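Local coordinates for BREX protein BrxA (Magnetospirillum magneticum, PDB 3BHW) that is probably part of a type 1 BREX system that protects bacteria against double-stranded DNA phage by blocking phage DNA replication after adsorption, at residues A[85-89]-A[176-181]; A[70-74]-A[183-187]; A[21-25]-A[46-50]; A[38-43]-A[57-61]; A[12-18]-A[62-66]. One frame throughout, in Å; residues are numbered along the deposited sequence.

Contact 1: residues A[85-89]-A[176-181]; sequences VAIQA and RISGEV
Arg-176 meets Gln-88 through its backbone. Arg-176 O receives a weak hydrogen bond from Gln-88 NE2 at 3.3 Å. Ile-177 comes next and lies along the amide of Gln-88. The two side chains run antiparallel alongside one another, and Ile-177 CD1 rests 3.7 Å from Gln-88 CD. Ser-178 makes the main polar link: Ser-178 N donates to Gln-88 OE1 at 2.7 Å. The bond is nearly straight, with an N-H...O angle of 172°, and the donor is tilted 18° from the carbonyl plane of the amide. Gln-88 can reach this far because its chain runs extended beyond CG (chi2 178°). Ser-178 OG adds a weak bond to the same OE1. This hydroxyl also caps the helix that starts here, since Val-181 N donates to Ser-178 OG at 3.3 Å. Ser-178 is thus the N-cap residue, and Gln-88 grips it while also reaching the carbonyl two residues earlier. Beyond the cap, Glu-180 crosses Val-85 at about a right angle and brings Glu-180 OE2 to 4.1 Å from Val-85 CG1. Val-181 closes the contact with one methyl. Val-181 CG2 lies 3.7 Å from Val-85 O and 4.2 Å from Ala-89 CB, so it packs against one turn of the other helix. The contact sets the start of helix 179-187 against the early part of helix 83-97. Met-77 of helix 72-80 touches Val-85, Glu-180 and Val-181, while Ala-86 and Ile-87 turn to helix 19-31.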
# COMPACT_ATOMS: atom_id res chain seq x y z
N VAL A 85 13.88 1.58 1.42
CA VAL A 85 13.71 0.61 0.36
C VAL A 85 12.54 -0.33 0.71
O VAL A 85 11.65 -0.56 -0.11
CB VAL A 85 15.04 -0.16 0.03
CG1 VAL A 85 14.79 -1.24 -0.98
CG2 VAL A 85 16.10 0.79 -0.51
N ALA A 86 12.56 -0.87 1.93
CA ALA A 86 11.53 -1.82 2.37
C ALA A 86 10.14 -1.18 2.38
O ALA A 86 9.16 -1.78 1.91
CB ALA A 86 11.90 -2.44 3.76
N ILE A 87 10.03 0.05 2.89
CA ILE A 87 8.70 0.66 2.96
C ILE A 87 8.13 0.91 1.55
O ILE A 87 6.95 0.69 1.32
CB ILE A 87 8.69 1.96 3.78
CG1 ILE A 87 7.26 2.35 4.15
CG2 ILE A 87 9.44 3.05 3.06
CD1 ILE A 87 6.90 2.05 5.57
N GLN A 88 8.99 1.28 0.62
CA GLN A 88 8.56 1.53 -0.74
C GLN A 88 8.11 0.25 -1.45
O GLN A 88 7.24 0.29 -2.31
CB GLN A 88 9.70 2.21 -1.50
CG GLN A 88 9.84 3.69 -1.07
CD GLN A 88 10.98 4.42 -1.76
OE1 GLN A 88 11.70 3.85 -2.57
NE2 GLN A 88 11.13 5.71 -1.44
N ALA A 89 8.75 -0.85 -1.13
CA ALA A 89 8.38 -2.15 -1.68
C ALA A 89 7.02 -2.52 -1.11
O ALA A 89 6.09 -2.99 -1.83
CB ALA A 89 9.41 -3.20 -1.30
N ARG A 176 11.40 10.25 -4.24
CA ARG A 176 12.16 9.44 -5.20
C ARG A 176 12.06 7.98 -4.80
O ARG A 176 12.54 7.61 -3.74
CB ARG A 176 13.63 9.91 -5.23
CG ARG A 176 14.68 8.89 -5.71
CD ARG A 176 14.80 8.84 -7.23
NE ARG A 176 15.59 7.72 -7.78
CZ ARG A 176 16.36 6.86 -7.09
NH1 ARG A 176 16.50 6.95 -5.77
NH2 ARG A 176 17.01 5.92 -7.75
N ILE A 177 11.42 7.16 -5.64
CA ILE A 177 11.34 5.73 -5.39
C ILE A 177 12.69 5.08 -5.71
O ILE A 177 13.31 5.35 -6.76
CB ILE A 177 10.19 5.03 -6.17
CG1 ILE A 177 8.80 5.56 -5.77
CG2 ILE A 177 10.26 3.57 -5.96
CD1 ILE A 177 8.48 5.40 -4.27
N SER A 178 13.15 4.24 -4.79
CA SER A 178 14.44 3.63 -4.90
C SER A 178 14.57 2.86 -6.21
O SER A 178 13.62 2.21 -6.69
CB SER A 178 14.73 2.72 -3.72
OG SER A 178 13.95 1.57 -3.79
N GLY A 179 15.76 2.95 -6.78
CA GLY A 179 16.08 2.29 -8.02
C GLY A 179 15.90 0.79 -7.90
O GLY A 179 15.53 0.15 -8.86
N GLU A 180 16.15 0.24 -6.71
CA GLU A 180 15.97 -1.19 -6.46
C GLU A 180 14.49 -1.58 -6.60
O GLU A 180 14.15 -2.59 -7.18
CB GLU A 180 16.40 -1.50 -5.06
CG GLU A 180 16.95 -2.88 -4.84
CD GLU A 180 17.70 -2.93 -3.54
OE1 GLU A 180 18.52 -2.00 -3.31
OE2 GLU A 180 17.47 -3.86 -2.75
N VAL A 181 13.61 -0.75 -6.07
CA VAL A 181 12.20 -1.08 -6.18
C VAL A 181 11.74 -0.93 -7.62
O VAL A 181 11.04 -1.82 -8.16
CB VAL A 181 11.42 -0.18 -5.24
CG1 VAL A 181 9.92 -0.18 -5.63
CG2 VAL A 181 11.69 -0.65 -3.77

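Contact 2: residues A[70-74]-A[183-187]; sequences MGPEL and SYLRE
Gly-71 N, just before helix 72-80, donates to Tyr-184 OH at 2.7 Å, and the backbones come nearest at Leu-74 and Tyr-184, whose CA atoms are 7.1 Å apart. Tyr-184 carries the contact. Its CG is anti to the backbone N (chi1 172°), which sends the ring from helix 179-187 across to the start of the other helix. Leu-74 CB sits over the centre of one face of the Tyr-184 ring, 3.7 Å from the centroid, in a CH-pi contact. Leu-74 CD1 touches the ring at CE2. The edge is lined on two sides. Glu-73 CB lies 3.6 Å from Tyr-184 CE1. In one of two modelled conformers the Glu-73 carboxylate is nearly coplanar with the ring. Met-70 SD lies at the edge as well, 3.8 Å from Tyr-184 CE2, a Met-aromatic contact. Farther along, Met-70 CE meets Leu-185 CD2 at 3.6 Å. Both Met-70 and Leu-185 also touch Ala-92 of helix 83-97. One water accepts from Tyr-184 OH; its bond to Glu-73 OE1 belongs to that one conformer and is less sure. The phenol oxygen therefore takes one bond from the peptide N-H at the N-cap and gives one to water, while mostly apolar groups pack round the ring.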
# COMPACT_ATOMS: atom_id res chain seq x y z
N MET A 70 3.19 -9.91 -5.18
CA MET A 70 4.57 -9.71 -5.66
C MET A 70 5.33 -11.00 -5.39
O MET A 70 4.78 -11.95 -4.84
CB MET A 70 5.27 -8.56 -4.94
CG MET A 70 4.69 -7.20 -5.21
SD MET A 70 4.56 -6.69 -6.96
CE MET A 70 4.25 -4.95 -6.66
N GLY A 71 6.60 -11.02 -5.76
CA GLY A 71 7.36 -12.26 -5.79
C GLY A 71 8.48 -12.25 -4.78
O GLY A 71 8.67 -11.27 -4.06
N PRO A 72 9.22 -13.36 -4.72
CA PRO A 72 10.29 -13.52 -3.71
C PRO A 72 11.34 -12.40 -3.70
O PRO A 72 11.88 -12.10 -2.65
CB PRO A 72 10.94 -14.84 -4.11
CG PRO A 72 9.84 -15.61 -4.72
CD PRO A 72 9.08 -14.58 -5.54
N GLU A 73 11.64 -11.81 -4.85
CA GLU A 73 12.65 -10.79 -4.95
C GLU A 73 12.22 -9.59 -4.09
O GLU A 73 13.01 -8.98 -3.35
CB GLU A 73 12.82 -10.41 -6.43
CG GLU A 73 13.18 -11.61 -7.36
CD GLU A 73 12.05 -12.65 -7.63
OE1 GLU A 73 10.84 -12.30 -7.71
OE2 GLU A 73 12.39 -13.84 -7.77
N LEU A 74 10.95 -9.25 -4.22
CA LEU A 74 10.40 -8.13 -3.48
C LEU A 74 10.15 -8.48 -2.01
O LEU A 74 10.33 -7.65 -1.15
CB LEU A 74 9.12 -7.64 -4.13
CG LEU A 74 8.48 -6.46 -3.41
CD1 LEU A 74 7.74 -5.68 -4.41
CD2 LEU A 74 7.55 -7.03 -2.34
N SER A 183 13.44 -1.18 -10.38
CA SER A 183 14.01 -2.22 -11.23
C SER A 183 13.15 -3.48 -11.10
O SER A 183 12.82 -4.13 -12.11
CB SER A 183 15.51 -2.45 -10.90
OG SER A 183 16.13 -3.48 -11.67
N TYR A 184 12.77 -3.82 -9.87
CA TYR A 184 11.91 -4.97 -9.66
C TYR A 184 10.58 -4.83 -10.42
O TYR A 184 10.18 -5.74 -11.13
CB TYR A 184 11.64 -5.25 -8.15
CG TYR A 184 10.59 -6.32 -7.93
CD1 TYR A 184 10.93 -7.68 -7.85
CD2 TYR A 184 9.22 -5.99 -7.95
CE1 TYR A 184 9.96 -8.68 -7.73
CE2 TYR A 184 8.23 -6.99 -7.81
CZ TYR A 184 8.62 -8.33 -7.71
OH TYR A 184 7.67 -9.31 -7.59
N LEU A 185 9.98 -3.65 -10.32
CA LEU A 185 8.69 -3.36 -10.97
C LEU A 185 8.74 -3.43 -12.49
O LEU A 185 7.82 -3.98 -13.09
CB LEU A 185 8.12 -2.02 -10.50
CG LEU A 185 7.62 -1.90 -9.05
CD1 LEU A 185 7.27 -0.43 -8.81
CD2 LEU A 185 6.43 -2.88 -8.66
N ARG A 186 9.79 -2.86 -13.08
CA ARG A 186 10.00 -2.90 -14.55
C ARG A 186 10.19 -4.34 -14.97
O ARG A 186 9.51 -4.83 -15.89
CB ARG A 186 11.18 -2.01 -14.99
CG ARG A 186 10.91 -0.53 -14.72
CD ARG A 186 11.66 0.41 -15.61
NE ARG A 186 11.58 1.76 -15.08
CZ ARG A 186 12.38 2.22 -14.12
NH1 ARG A 186 13.33 1.43 -13.60
NH2 ARG A 186 12.24 3.46 -13.67
N GLU A 187 11.10 -5.04 -14.27
CA GLU A 187 11.45 -6.41 -14.64
C GLU A 187 10.28 -7.39 -14.54
O GLU A 187 10.24 -8.40 -15.24
CB GLU A 187 12.68 -6.89 -13.85
CG GLU A 187 13.95 -6.06 -14.18
CD GLU A 187 15.15 -6.41 -13.31
OE1 GLU A 187 15.13 -7.47 -12.63
OE2 GLU A 187 16.14 -5.63 -13.32
O HOH W 1 8.39 -11.62 -8.87

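Contact 3: residues A[21-25]-A[46-50]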
# COMPACT_ATOMS: atom_id res chain seq x y z
N GLU A 21 5.83 -5.22 10.95
CA GLU A 21 5.02 -6.42 10.80
C GLU A 21 5.19 -7.02 9.42
O GLU A 21 5.22 -8.23 9.25
CB GLU A 21 3.56 -6.11 10.99
CG GLU A 21 3.15 -5.89 12.44
CD GLU A 21 3.25 -4.45 12.86
OE1 GLU A 21 3.99 -3.65 12.19
OE2 GLU A 21 2.59 -4.11 13.87
N SER A 22 5.31 -6.16 8.41
CA SER A 22 5.39 -6.64 7.05
C SER A 22 6.70 -7.41 6.85
O SER A 22 6.76 -8.35 6.06
CB SER A 22 5.29 -5.48 6.04
OG SER A 22 3.93 -5.08 5.86
N ARG A 23 7.77 -6.98 7.54
CA ARG A 23 9.06 -7.66 7.44
C ARG A 23 8.97 -9.08 7.96
O ARG A 23 9.62 -9.99 7.45
CB ARG A 23 10.10 -6.95 8.27
CG ARG A 23 10.49 -5.52 7.78
CD ARG A 23 11.89 -5.25 8.25
NE ARG A 23 12.41 -3.90 8.05
CZ ARG A 23 13.26 -3.55 7.07
NH1 ARG A 23 13.59 -4.44 6.15
NH2 ARG A 23 13.76 -2.32 6.99
N ILE A 24 8.15 -9.27 8.98
CA ILE A 24 8.04 -10.57 9.62
C ILE A 24 7.26 -11.47 8.67
O ILE A 24 7.63 -12.63 8.47
CB ILE A 24 7.37 -10.54 11.03
CG1 ILE A 24 8.32 -9.87 12.04
CG2 ILE A 24 7.05 -11.96 11.49
CD1 ILE A 24 7.65 -9.29 13.25
N ILE A 25 6.25 -10.91 8.03
CA ILE A 25 5.40 -11.67 7.12
C ILE A 25 6.19 -12.05 5.87
O ILE A 25 6.12 -13.19 5.39
CB ILE A 25 4.06 -10.91 6.81
CG1 ILE A 25 3.13 -10.91 8.05
CG2 ILE A 25 3.30 -11.54 5.62
CD1 ILE A 25 2.18 -9.73 8.15
N ASN A 46 2.25 -16.11 17.73
CA ASN A 46 2.25 -14.66 17.94
C ASN A 46 3.52 -13.97 17.43
O ASN A 46 4.11 -13.10 18.12
CB ASN A 46 2.02 -14.32 19.42
CG ASN A 46 1.67 -12.85 19.64
OD1 ASN A 46 1.12 -12.18 18.76
ND2 ASN A 46 2.04 -12.34 20.80
N VAL A 47 3.90 -14.30 16.19
CA VAL A 47 5.12 -13.74 15.58
C VAL A 47 5.08 -12.23 15.40
O VAL A 47 6.14 -11.60 15.25
CB VAL A 47 5.50 -14.47 14.25
CG1 VAL A 47 5.89 -15.92 14.55
CG2 VAL A 47 4.37 -14.41 13.24
N LEU A 48 3.90 -11.62 15.44
CA LEU A 48 3.83 -10.15 15.32
C LEU A 48 3.93 -9.46 16.69
O LEU A 48 4.07 -8.25 16.77
CB LEU A 48 2.60 -9.67 14.52
CG LEU A 48 2.43 -10.27 13.12
CD1 LEU A 48 1.33 -9.52 12.41
CD2 LEU A 48 3.70 -10.25 12.29
N GLN A 49 3.92 -10.26 17.76
CA GLN A 49 4.11 -9.78 19.13
C GLN A 49 2.95 -8.90 19.57
O GLN A 49 3.14 -7.86 20.18
CB GLN A 49 5.45 -9.04 19.31
CG GLN A 49 6.68 -9.87 18.89
CD GLN A 49 6.69 -11.25 19.54
OE1 GLN A 49 6.24 -11.43 20.68
NE2 GLN A 49 7.20 -12.25 18.81
N ARG A 50 1.72 -9.32 19.26
CA ARG A 50 0.54 -8.60 19.72
C ARG A 50 0.45 -8.78 21.22
O ARG A 50 0.71 -9.89 21.72
CB ARG A 50 -0.72 -9.15 19.04
CG ARG A 50 -0.91 -8.71 17.58
CD ARG A 50 -1.59 -7.35 17.49
NE ARG A 50 -1.80 -6.94 16.10
CZ ARG A 50 -0.89 -6.31 15.37
NH1 ARG A 50 0.30 -5.98 15.89
NH2 ARG A 50 -1.17 -5.99 14.11
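The guanidinium of Arg-50 has Glu-21 OE2 at its edge, in its plane. The two flat groups are steeply inclined, with the carboxylate and guanidinium planes 72° apart. The pair is a long salt bridge, Glu-21 OE2 to Arg-50 NH1 at 3.6 Å, made through one oxygen and one nitrogen. Both chains bend at chi2 and cross at about a right angle. Next to this charged pair lies an apolar patch. Leu-48 inserts its two methyls toward helix 19-31. Leu-48 CD1 lies 4.1 Å from Glu-21 CG. Leu-48 CD2 reaches Ile-24 CG2 at 3.8 Å and also approaches Ile-25 CG1. Leu-48 and Ile-24 lie side by side, pointing opposite ways. Ile-24 CG2 in turn meets Val-47 CG2 at 4.0 Å, and Ile-24 CD1 rests 3.4 Å from Val-47 O. The loop that offers these side chains has its own bracing. Asn-46 leaves the preceding helix with positive phi (60°) and begins a type I beta turn that ends at Gln-49. Its side chain spans the turn: Asn-46 OD1 accepts from Arg-50 N at 3.0 Å, and Asn-46 ND2 donates to Arg-50 O at 2.9 Å, in the carbonyl plane on a lone pair. Val-47 is also tied by a backbone bond to Ala-41, and Met-63 of helix 57-67 touches Glu-21 and Ile-25. No hydrogen bond links the two segments, so the loop is held to the helix by methyl packing and one long charge pair. The polar bonds instead fix the shape of the turn.

Contact 4: residues A[38-43]-A[57-61]; sequences WRHAIE and KRQSS
Segments 38-43 and 57-61, on helices 35-43 and 57-67, have axes at 124° that approach to 10.7 Å, and their backbones come nearest at Glu-43 and Lys-57. At this end the side chains form a salt-bridge network. Glu-43 lies between Arg-39 and Lys-57 and is the shared anion. Arg-39 NE gives a weak bond to Glu-43 OE2 at 3.0 Å, within the same helix. Lys-57 NZ and Arg-39 NH2 both approach Glu-43 OE1, but that atom is crowded in the model and its exact place is doubtful. The shared carboxylate probably offsets the two positive charges gathered around it. At the other end Trp-38 CG lies anti to the backbone N (chi1 151°), which turns the six-membered ring of the indole toward helix 57-67. Trp-38 CZ2 lies 3.5 Å from Ser-60 O, which sits at the ring edge. Ile-42, Ser-60 and Ser-61 each have two modelled conformers, so their side-chain contacts are less sure. In one, Ile-42 CG2 covers one face of the indole and Ile-42 CD1 reaches Ser-60 OG at 3.5 Å. Ser-60 OG then donates to Lys-57 O at 2.9 Å, as does Ser-61 OG. Around the contact, Trp-38 also packs on Ile-25 and Leu-28 of helix 19-31 and makes a cation-pi contact with Arg-64. The indole therefore sits where helices 19-31, 35-43 and 57-67 meet.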
# COMPACT_ATOMS: atom_id res chain seq x y z
N TRP A 38 0.85 -20.95 8.62
CA TRP A 38 0.80 -19.49 8.53
C TRP A 38 -0.07 -18.93 9.60
O TRP A 38 0.34 -18.06 10.37
CB TRP A 38 0.32 -18.99 7.16
CG TRP A 38 -0.41 -17.64 7.19
CD1 TRP A 38 -1.75 -17.44 7.06
CD2 TRP A 38 0.18 -16.33 7.34
NE1 TRP A 38 -2.04 -16.10 7.11
CE2 TRP A 38 -0.88 -15.40 7.28
CE3 TRP A 38 1.49 -15.86 7.48
CZ2 TRP A 38 -0.68 -14.01 7.40
CZ3 TRP A 38 1.69 -14.49 7.60
CH2 TRP A 38 0.61 -13.58 7.56
N ARG A 39 -1.27 -19.50 9.70
CA ARG A 39 -2.25 -19.10 10.75
C ARG A 39 -1.79 -19.39 12.17
O ARG A 39 -1.98 -18.56 13.08
CB ARG A 39 -3.64 -19.70 10.52
CG ARG A 39 -4.37 -19.13 9.31
CD ARG A 39 -5.89 -19.40 9.38
NE ARG A 39 -6.46 -19.01 10.67
CZ ARG A 39 -7.65 -19.39 11.13
NH1 ARG A 39 -8.47 -20.16 10.40
NH2 ARG A 39 -8.03 -19.00 12.34
N HIS A 40 -1.20 -20.56 12.38
CA HIS A 40 -0.58 -20.86 13.67
C HIS A 40 0.50 -19.83 14.05
O HIS A 40 0.48 -19.36 15.19
CB HIS A 40 -0.00 -22.27 13.69
CG HIS A 40 0.60 -22.64 15.01
ND1 HIS A 40 -0.11 -23.24 16.00
CD2 HIS A 40 1.85 -22.44 15.50
CE1 HIS A 40 0.65 -23.41 17.06
NE2 HIS A 40 1.87 -22.98 16.77
N ALA A 41 1.44 -19.51 13.13
CA ALA A 41 2.52 -18.53 13.40
C ALA A 41 1.98 -17.14 13.81
O ALA A 41 2.52 -16.45 14.71
CB ALA A 41 3.41 -18.40 12.14
N ILE A 42 0.91 -16.71 13.16
CA ILE A 42 0.32 -15.41 13.46
C ILE A 42 -0.48 -15.44 14.76
O ILE A 42 -0.29 -14.61 15.64
CB ILE A 42 -0.54 -14.86 12.24
CG1 ILE A 42 -1.87 -15.63 12.08
CG2 ILE A 42 0.27 -14.93 10.97
CD1 ILE A 42 -2.82 -15.20 10.90
N GLU A 43 -1.36 -16.41 14.85
CA GLU A 43 -2.41 -16.43 15.86
C GLU A 43 -2.02 -17.06 17.18
O GLU A 43 -2.57 -16.71 18.21
CB GLU A 43 -3.63 -17.19 15.32
CG GLU A 43 -4.25 -16.62 14.07
CD GLU A 43 -5.36 -17.49 13.52
OE1 GLU A 43 -6.42 -16.93 13.20
OE2 GLU A 43 -5.18 -18.72 13.38
N LYS A 57 -6.27 -11.02 13.19
CA LYS A 57 -6.16 -11.93 12.05
C LYS A 57 -6.35 -11.23 10.70
O LYS A 57 -5.66 -11.55 9.75
CB LYS A 57 -7.18 -13.07 12.17
CG LYS A 57 -7.07 -13.88 13.45
CD LYS A 57 -8.09 -15.00 13.51
CE LYS A 57 -8.30 -15.51 14.94
NZ LYS A 57 -8.46 -16.99 14.88
N ARG A 58 -7.33 -10.33 10.64
CA ARG A 58 -7.66 -9.65 9.39
C ARG A 58 -6.52 -8.76 8.88
O ARG A 58 -6.19 -8.75 7.68
CB ARG A 58 -8.93 -8.82 9.58
CG ARG A 58 -10.21 -9.67 9.43
CD ARG A 58 -11.45 -8.88 9.83
NE ARG A 58 -11.59 -7.68 8.99
CZ ARG A 58 -11.35 -6.44 9.41
NH1 ARG A 58 -11.49 -5.43 8.57
NH2 ARG A 58 -10.97 -6.20 10.66
N GLN A 59 -5.91 -8.03 9.80
CA GLN A 59 -4.82 -7.13 9.46
C GLN A 59 -3.66 -7.94 8.88
O GLN A 59 -3.12 -7.60 7.83
CB GLN A 59 -4.43 -6.35 10.71
CG GLN A 59 -3.51 -5.15 10.54
CD GLN A 59 -2.99 -4.67 11.91
OE1 GLN A 59 -1.80 -4.43 12.06
NE2 GLN A 59 -3.86 -4.61 12.91
N SER A 60 -3.29 -9.05 9.53
CA SER A 60 -2.19 -9.87 9.02
C SER A 60 -2.53 -10.51 7.67
O SER A 60 -1.64 -10.70 6.83
CB SER A 60 -1.75 -10.94 10.03
OG SER A 60 -2.87 -11.69 10.44
N SER A 61 -3.79 -10.84 7.46
CA SER A 61 -4.20 -11.38 6.16
C SER A 61 -3.98 -10.32 5.10
O SER A 61 -3.41 -10.59 4.06
CB SER A 61 -5.66 -11.79 6.21
OG SER A 61 -5.84 -12.64 7.31

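Contact 5: residues A[12-18]-A[62-66]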
# COMPACT_ATOMS: atom_id res chain seq x y z
N ILE A 12 -8.28 -2.10 1.66
CA ILE A 12 -7.12 -1.27 1.97
C ILE A 12 -7.21 -0.59 3.34
O ILE A 12 -6.19 -0.34 3.99
CB ILE A 12 -6.85 -0.28 0.80
CG1 ILE A 12 -5.44 0.33 0.85
CG2 ILE A 12 -7.97 0.79 0.69
CD1 ILE A 12 -5.39 1.78 1.29
N GLY A 13 -8.44 -0.34 3.80
CA GLY A 13 -8.68 0.33 5.08
C GLY A 13 -8.34 -0.47 6.32
O GLY A 13 -8.32 0.08 7.43
N GLY A 14 -8.09 -1.76 6.14
CA GLY A 14 -7.75 -2.62 7.28
C GLY A 14 -6.43 -2.29 7.96
O GLY A 14 -6.20 -2.65 9.14
N GLY A 15 -5.54 -1.59 7.24
CA GLY A 15 -4.29 -1.15 7.84
C GLY A 15 -3.32 -0.49 6.86
O GLY A 15 -3.40 -0.70 5.63
N SER A 16 -2.44 0.34 7.43
CA SER A 16 -1.47 1.08 6.63
C SER A 16 -0.29 0.16 6.36
O SER A 16 -0.45 -1.05 6.50
CB SER A 16 -1.04 2.39 7.32
OG SER A 16 -0.53 2.10 8.61
N LEU A 17 0.88 0.72 5.99
CA LEU A 17 1.92 -0.17 5.48
C LEU A 17 2.52 -1.09 6.57
O LEU A 17 2.76 -2.27 6.32
CB LEU A 17 2.99 0.61 4.76
CG LEU A 17 2.41 1.44 3.61
CD1 LEU A 17 3.56 2.20 2.94
CD2 LEU A 17 1.66 0.63 2.59
N LYS A 18 2.74 -0.54 7.74
CA LYS A 18 3.23 -1.27 8.90
C LYS A 18 4.44 -2.10 8.57
O LYS A 18 4.40 -3.33 8.53
CB LYS A 18 2.11 -2.14 9.44
CG LYS A 18 0.99 -1.34 10.09
CD LYS A 18 0.09 -2.25 10.85
CE LYS A 18 -0.91 -1.46 11.62
NZ LYS A 18 -0.34 -0.97 12.88
N LEU A 62 -4.40 -9.10 5.40
CA LEU A 62 -4.17 -7.96 4.49
C LEU A 62 -2.68 -7.75 4.12
O LEU A 62 -2.33 -7.78 2.96
CB LEU A 62 -4.78 -6.70 5.11
CG LEU A 62 -4.53 -5.42 4.32
CD1 LEU A 62 -5.26 -5.44 2.98
CD2 LEU A 62 -4.82 -4.15 5.14
N MET A 63 -1.84 -7.66 5.14
CA MET A 63 -0.40 -7.41 4.90
C MET A 63 0.19 -8.57 4.06
O MET A 63 1.00 -8.35 3.16
CB MET A 63 0.29 -7.29 6.26
CG MET A 63 -0.32 -6.22 7.15
SD MET A 63 0.78 -5.69 8.54
CE MET A 63 -0.32 -4.84 9.61
N ARG A 64 -0.27 -9.80 4.31
CA ARG A 64 0.18 -10.95 3.52
C ARG A 64 -0.39 -10.91 2.10
O ARG A 64 0.32 -11.13 1.12
CB ARG A 64 -0.22 -12.27 4.18
CG ARG A 64 0.31 -13.49 3.39
CD ARG A 64 -0.43 -14.79 3.78
NE ARG A 64 0.01 -15.91 2.94
CZ ARG A 64 -0.35 -17.18 3.12
NH1 ARG A 64 -1.20 -17.49 4.09
NH2 ARG A 64 0.11 -18.13 2.31
N ASN A 65 -1.70 -10.68 1.99
CA ASN A 65 -2.35 -10.58 0.69
C ASN A 65 -1.65 -9.52 -0.15
O ASN A 65 -1.40 -9.71 -1.36
CB ASN A 65 -3.84 -10.30 0.81
CG ASN A 65 -4.62 -11.49 1.28
OD1 ASN A 65 -5.72 -11.35 1.81
ND2 ASN A 65 -4.03 -12.66 1.14
N ARG A 66 -1.41 -8.37 0.47
CA ARG A 66 -0.55 -7.35 -0.22
C ARG A 66 0.79 -7.90 -0.80
O ARG A 66 1.03 -7.82 -2.01
CB ARG A 66 -0.26 -6.19 0.68
CG ARG A 66 -1.42 -5.22 0.83
CD ARG A 66 -1.04 -4.09 1.76
NE ARG A 66 -2.08 -3.06 1.89
CZ ARG A 66 -2.31 -2.31 2.96
NH1 ARG A 66 -1.57 -2.44 4.07
NH2 ARG A 66 -3.27 -1.41 2.92
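The glycine-rich loop before helix 19-31 lies against helix 57-67, and Arg-66 of that helix holds it by its backbone. The Arg-66 chain is extended from CG to NE (chi2 180°), which carries the guanidinium out to the loop. Its two end nitrogens grip one oxygen: Arg-66 NH2 donates to Gly-15 O at 2.8 Å and Arg-66 NH1 to the same atom at 3.0 Å. The NH2 bond runs nearly along the C=O axis of Gly-15. NH1 instead sits well above that carbonyl plane, although Gly-15 O lies in the plane of the guanidinium. Arg-66 NH1 also gives a weak bond to Ser-16 O at 3.0 Å. In one modelled conformer, Ile-12 CG1 touches the guanidinium edge, 3.5 Å from Arg-66 NH2. Leu-62 CD2 covers one face of the group and also rests 3.4 Å from Gly-15 N. Next to it, Met-63 approaches Lys-18, though the placing of this pair is doubtful. Glu-160 of helix 145-161 accepts from the backbone N of both Leu-17 and Lys-18. The loop is thus pinned through its peptide groups. The guanidinium is buried here, and carbonyl oxygens satisfy part of its hydrogen bonding without a carboxylate in this pair of segments.

Overall arrangement
From the N terminus, the loop 12-18 opens contact 5, which closes at 62-66 and encloses contacts 3 and 4. Contact 3 opens on helix 19-31 and closes at 46-50. Contact 4 opens at 38-43 before that and closes at 57-61, so the two cross. Together these three tie helices 19-31, 35-43 and 57-67 into one unit. Contact 2 opens next, at 70-74, and closes at 183-187. Contact 1, between 85-89 and 176-181, lies within its span. Contact 2 brings helix 179-187 to helix 72-80, and contact 1 brings its start to helix 83-97. Ala-86 on Arg-23 and Ile-87 on Leu-17 join the two groups.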